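Carbohydrate binding module family 33 and 10 domain protein (Teredinibacter turnerae, PDB 6RW7) is an AA10 lytic polysaccharide monooxygenase, a copper-dependent enzyme whose catalytic domain, the part modelled here, probably binds cellulose and cleaves it oxidatively. Local coordinates at residues S25-A37 against N76-V88. Sequence-based numbering, arbitrary orientation.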
loop_
_atom_site.group_PDB
_atom_site.type_symbol
_atom_site.label_atom_id
_atom_site.label_comp_id
_atom_site.label_asym_id
_atom_site.label_seq_id
_atom_site.Cartn_x
_atom_site.Cartn_y
_atom_site.Cartn_z
ATOM N N SER A 25 1.347 21.373 1.603
ATOM C CA SER A 25 1.285 20.907 3.008
ATOM C C SER A 25 2.704 20.518 3.404
ATOM O O SER A 25 3.473 20.156 2.498
ATOM C CB SER A 25 0.355 19.712 3.152
ATOM O OG SER A 25 0.461 19.148 4.441
ATOM N N ALA A 26 3.028 20.507 4.687
ATOM C CA ALA A 26 4.342 20.058 5.178
ATOM C C ALA A 26 4.359 18.537 5.407
ATOM O O ALA A 26 5.412 18.023 5.760
ATOM C CB ALA A 26 4.687 20.788 6.458
ATOM N N LYS A 27 3.219 17.838 5.243
ATOM C CA LYS A 27 3.079 16.447 5.762
ATOM C C LYS A 27 4.073 15.472 5.130
ATOM O O LYS A 27 4.454 14.525 5.828
ATOM C CB LYS A 27 1.655 15.926 5.601
ATOM C CG LYS A 27 1.134 15.797 4.179
ATOM C CD LYS A 27 -0.206 15.087 4.142
ATOM C CE LYS A 27 -0.885 15.101 2.801
ATOM N NZ LYS A 27 -2.168 14.358 2.871
ATOM N N CYS A 28 4.495 15.674 3.877
ATOM C CA CYS A 28 5.468 14.783 3.191
ATOM C C CYS A 28 6.897 15.342 3.249
ATOM O O CYS A 28 7.805 14.732 2.683
ATOM C CB CYS A 28 5.087 14.612 1.730
ATOM S SG CYS A 28 3.495 13.787 1.503
ATOM N N ASP A 29 7.130 16.432 3.966
ATOM C CA ASP A 29 8.441 17.116 3.887
ATOM C C ASP A 29 9.576 16.171 4.286
ATOM O O ASP A 29 10.610 16.161 3.621
ATOM C CB ASP A 29 8.448 18.365 4.763
ATOM C CG ASP A 29 7.739 19.556 4.132
ATOM O OD1 ASP A 29 7.198 19.423 2.999
ATOM O OD2 ASP A 29 7.685 20.607 4.806
ATOM N N GLU A 30 9.418 15.410 5.372
ATOM C CA GLU A 30 10.493 14.532 5.886
ATOM C C GLU A 30 10.755 13.414 4.869
ATOM O O GLU A 30 11.909 13.139 4.572
ATOM C CB GLU A 30 10.085 13.993 7.254
ATOM C CG GLU A 30 11.256 13.711 8.162
ATOM C CD GLU A 30 10.797 13.281 9.539
ATOM O OE1 GLU A 30 10.267 14.149 10.271
ATOM O OE2 GLU A 30 10.915 12.069 9.847
ATOM N N ALA A 31 9.685 12.776 4.378
ATOM C CA ALA A 31 9.809 11.693 3.376
ATOM C C ALA A 31 10.562 12.243 2.149
ATOM O O ALA A 31 11.501 11.607 1.683
ATOM C CB ALA A 31 8.453 11.154 3.007
ATOM N N PHE A 32 10.141 13.405 1.646
ATOM C CA PHE A 32 10.775 14.047 0.469
ATOM C C PHE A 32 12.256 14.349 0.734
ATOM O O PHE A 32 13.130 14.055 -0.105
ATOM C CB PHE A 32 10.029 15.326 0.099
ATOM C CG PHE A 32 8.629 15.195 -0.455
ATOM C CD1 PHE A 32 8.162 14.053 -1.105
ATOM C CD2 PHE A 32 7.777 16.278 -0.368
ATOM C CE1 PHE A 32 6.892 14.023 -1.657
ATOM C CE2 PHE A 32 6.499 16.247 -0.903
ATOM C CZ PHE A 32 6.059 15.107 -1.546
ATOM N N ALA A 33 12.530 14.958 1.891
ATOM C CA ALA A 33 13.895 15.373 2.273
ATOM C C ALA A 33 14.814 14.168 2.476
ATOM O O ALA A 33 15.933 14.143 1.961
ATOM C CB ALA A 33 13.812 16.231 3.505
ATOM N N ASN A 34 14.328 13.143 3.167
ATOM C CA ASN A 34 15.138 11.951 3.476
ATOM C C ASN A 34 15.419 11.214 2.171
ATOM O O ASN A 34 16.504 10.702 2.015
ATOM C CB ASN A 34 14.456 11.056 4.519
ATOM C CG ASN A 34 14.420 11.671 5.905
ATOM O OD1 ASN A 34 14.973 12.756 6.131
ATOM N ND2 ASN A 34 13.757 11.010 6.846
ATOM N N TYR A 35 14.492 11.223 1.210
ATOM C CA TYR A 35 14.738 10.541 -0.075
ATOM C C TYR A 35 15.840 11.304 -0.823
ATOM O O TYR A 35 16.742 10.666 -1.347
ATOM C CB TYR A 35 13.427 10.405 -0.847
ATOM C CG TYR A 35 13.524 9.528 -2.056
ATOM C CD1 TYR A 35 13.866 8.189 -1.969
ATOM C CD2 TYR A 35 13.200 10.033 -3.306
ATOM C CE1 TYR A 35 13.925 7.386 -3.089
ATOM C CE2 TYR A 35 13.237 9.229 -4.436
ATOM C CZ TYR A 35 13.596 7.897 -4.327
ATOM O OH TYR A 35 13.664 7.098 -5.431
ATOM N N ARG A 36 15.765 12.630 -0.913
ATOM C CA ARG A 36 16.834 13.404 -1.604
ATOM C C ARG A 36 18.185 13.134 -0.910
ATOM O O ARG A 36 19.211 12.949 -1.605
ATOM C CB ARG A 36 16.523 14.907 -1.610
ATOM C CG ARG A 36 15.444 15.340 -2.596
ATOM C CD ARG A 36 15.331 16.851 -2.662
ATOM N NE ARG A 36 14.909 17.449 -1.410
ATOM C CZ ARG A 36 13.643 17.650 -1.038
ATOM N NH1 ARG A 36 12.630 17.286 -1.826
ATOM N NH2 ARG A 36 13.385 18.198 0.132
ATOM N N ALA A 37 18.184 13.090 0.416
ATOM C CA ALA A 37 19.432 12.892 1.194
ATOM C C ALA A 37 20.065 11.538 0.849
ATOM O O ALA A 37 21.311 11.442 0.892
ATOM C CB ALA A 37 19.158 13.044 2.665
ATOM N N ASN A 76 14.418 0.858 -6.980
ATOM C CA ASN A 76 14.676 0.003 -5.802
ATOM C C ASN A 76 15.887 0.593 -5.102
ATOM O O ASN A 76 16.968 0.595 -5.695
ATOM C CB ASN A 76 14.877 -1.441 -6.238
ATOM C CG ASN A 76 15.067 -2.368 -5.066
ATOM O OD1 ASN A 76 14.553 -2.087 -3.997
ATOM N ND2 ASN A 76 15.758 -3.476 -5.284
ATOM N N PRO A 77 15.775 1.182 -3.899
ATOM C CA PRO A 77 14.527 1.282 -3.141
ATOM C C PRO A 77 13.511 2.230 -3.781
ATOM O O PRO A 77 13.874 3.069 -4.603
ATOM C CB PRO A 77 14.976 1.814 -1.761
ATOM C CG PRO A 77 16.274 2.520 -2.025
ATOM C CD PRO A 77 16.914 1.778 -3.178
ATOM N N ALA A 78 12.243 2.083 -3.399
ATOM C CA ALA A 78 11.164 3.011 -3.802
ATOM C C ALA A 78 11.240 4.268 -2.938
ATOM O O ALA A 78 11.686 4.232 -1.779
ATOM C CB ALA A 78 9.803 2.356 -3.657
ATOM N N PRO A 79 10.682 5.399 -3.401
ATOM C CA PRO A 79 10.441 6.535 -2.509
ATOM C C PRO A 79 9.742 6.086 -1.214
ATOM O O PRO A 79 10.001 6.589 -0.146
ATOM C CB PRO A 79 9.541 7.430 -3.373
ATOM C CG PRO A 79 10.011 7.145 -4.783
ATOM C CD PRO A 79 10.291 5.663 -4.800
ATOM N N TYR A 80 8.842 5.101 -1.353
ATOM C CA TYR A 80 7.911 4.645 -0.288
ATOM C C TYR A 80 8.617 3.751 0.722
ATOM O O TYR A 80 7.991 3.444 1.747
ATOM C CB TYR A 80 6.668 4.041 -0.948
ATOM C CG TYR A 80 6.055 5.067 -1.871
ATOM C CD1 TYR A 80 5.469 6.214 -1.352
ATOM C CD2 TYR A 80 6.210 4.977 -3.244
ATOM C CE1 TYR A 80 5.010 7.229 -2.168
ATOM C CE2 TYR A 80 5.771 5.993 -4.070
ATOM C CZ TYR A 80 5.170 7.118 -3.536
ATOM O OH TYR A 80 4.743 8.113 -4.356
ATOM N N ASP A 81 9.880 3.394 0.490
ATOM C CA ASP A 81 10.714 2.652 1.469
ATOM C C ASP A 81 11.420 3.620 2.409
ATOM O O ASP A 81 11.881 3.166 3.460
ATOM C CB ASP A 81 11.737 1.768 0.759
ATOM C CG ASP A 81 11.088 0.641 -0.002
ATOM O OD1 ASP A 81 10.205 -0.042 0.599
ATOM O OD2 ASP A 81 11.476 0.438 -1.172
ATOM N N THR A 82 11.539 4.897 2.052
ATOM C CA THR A 82 12.322 5.891 2.823
ATOM C C THR A 82 11.907 5.864 4.298
ATOM O O THR A 82 10.747 6.108 4.618
ATOM C CB THR A 82 12.126 7.285 2.218
ATOM O OG1 THR A 82 12.453 7.202 0.826
ATOM C CG2 THR A 82 13.002 8.316 2.890
ATOM N N PRO A 83 12.840 5.688 5.256
ATOM C CA PRO A 83 12.528 5.942 6.657
ATOM C C PRO A 83 12.130 7.404 6.865
ATOM O O PRO A 83 12.845 8.306 6.409
ATOM C CB PRO A 83 13.826 5.594 7.399
ATOM C CG PRO A 83 14.555 4.679 6.457
ATOM C CD PRO A 83 14.225 5.216 5.077
ATOM N N ALA A 84 10.991 7.621 7.502
ATOM C CA ALA A 84 10.480 8.970 7.834
ATOM C C ALA A 84 9.323 8.894 8.807
ATOM O O ALA A 84 8.736 7.806 8.973
ATOM C CB ALA A 84 9.978 9.680 6.590
ATOM N N ASN A 85 8.991 10.024 9.410
ATOM C CA ASN A 85 7.662 10.239 10.035
ATOM C C ASN A 85 6.684 10.523 8.894
ATOM O O ASN A 85 6.488 11.694 8.536
ATOM C CB ASN A 85 7.679 11.335 11.106
ATOM C CG ASN A 85 6.434 11.330 11.966
ATOM O OD1 ASN A 85 5.469 10.628 11.665
ATOM N ND2 ASN A 85 6.446 12.111 13.037
ATOM N N TRP A 86 6.138 9.467 8.305
ATOM C CA TRP A 86 5.147 9.578 7.206
ATOM C C TRP A 86 3.828 10.118 7.753
ATOM O O TRP A 86 3.507 9.927 8.937
ATOM C CB TRP A 86 4.942 8.204 6.568
ATOM C CG TRP A 86 6.097 7.713 5.754
ATOM C CD1 TRP A 86 7.193 7.010 6.168
ATOM C CD2 TRP A 86 6.248 7.903 4.341
ATOM N NE1 TRP A 86 8.027 6.774 5.114
ATOM C CE2 TRP A 86 7.460 7.292 3.975
ATOM C CE3 TRP A 86 5.450 8.500 3.355
ATOM C CZ2 TRP A 86 7.892 7.262 2.658
ATOM C CZ3 TRP A 86 5.888 8.485 2.052
ATOM C CH2 TRP A 86 7.093 7.873 1.716
ATOM N N PRO A 87 2.971 10.741 6.921
ATOM C CA PRO A 87 1.635 11.127 7.346
ATOM C C PRO A 87 0.848 9.903 7.819
ATOM O O PRO A 87 0.920 8.858 7.200
ATOM C CB PRO A 87 0.957 11.725 6.094
ATOM C CG PRO A 87 2.099 12.018 5.143
ATOM C CD PRO A 87 3.216 11.063 5.499
ATOM N N VAL A 88 0.090 10.061 8.905
ATOM C CA VAL A 88 -0.654 8.956 9.577
ATOM C C VAL A 88 -2.125 9.357 9.699
ATOM O O VAL A 88 -2.386 10.524 10.087
ATOM C CB VAL A 88 -0.064 8.669 10.969
ATOM C CG1 VAL A 88 -0.566 9.696 11.978
ATOM C CG2 VAL A 88 -0.371 7.257 11.450
HETATM O O HOH W 1 6.880 12.973 5.833
HETATM O O HOH W 2 15.403 5.050 -5.462
#
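Tyr-35 lies alongside Pro-79, both side chains pointing the same way, with Pro-79 CA over one ring face, 3.9 Å from the centroid, and Pro-79 CG 3.7 Å from Tyr-35 CZ. CG of Tyr-35 stands opposite the backbone N (chi1 -170°), which swings the ring off helix 29-37 onto the 3-10 turn 79-81. There its hydroxyl bonds His-44 and a water, and that water donates to Pro-77 O. Thr-82 crosses the tyrosine at about a right angle; its OG1 approaches Tyr-35 CD1 obliquely while donating to Pro-79 O, and its CG2 turns to Asn-34 CB, 3.5 Å away. Cutting Tyr-35 back to alanine would probably uncover Pro-79 and leave His-44 and the bridging water without their hydroxyl partner.

One turn back, Ala-31 CB sits almost squarely over the six-membered ring of Trp-86, 3.7 Å from its centroid and 8° off the normal. The indole is held in its own loop by NE1, which bonds Thr-82 O within the ring plane, and Arg-10 adds a cation-pi contact. Two nearly straight hydrogen bonds run along one side of this apolar centre: Asn-34 ND2 gives to Pro-83 O (2.9 Å), and, in the modelled conformer of Glu-30, one of two, Asn-85 N reaches Glu-30 OE2 (2.8 Å) from above the carboxylate plane. At the helix start, the Pro-87 ring crosses the Lys-27 side chain, whose NZ pairs with Glu-17.

The whole is a short helix, tied to helix 10-17 by the Cys-14–Cys-28 disulfide, laid along a proline-rich segment of the long loop between strands 52-54 and 89-90, beside the beta-sandwich core of an LPMO.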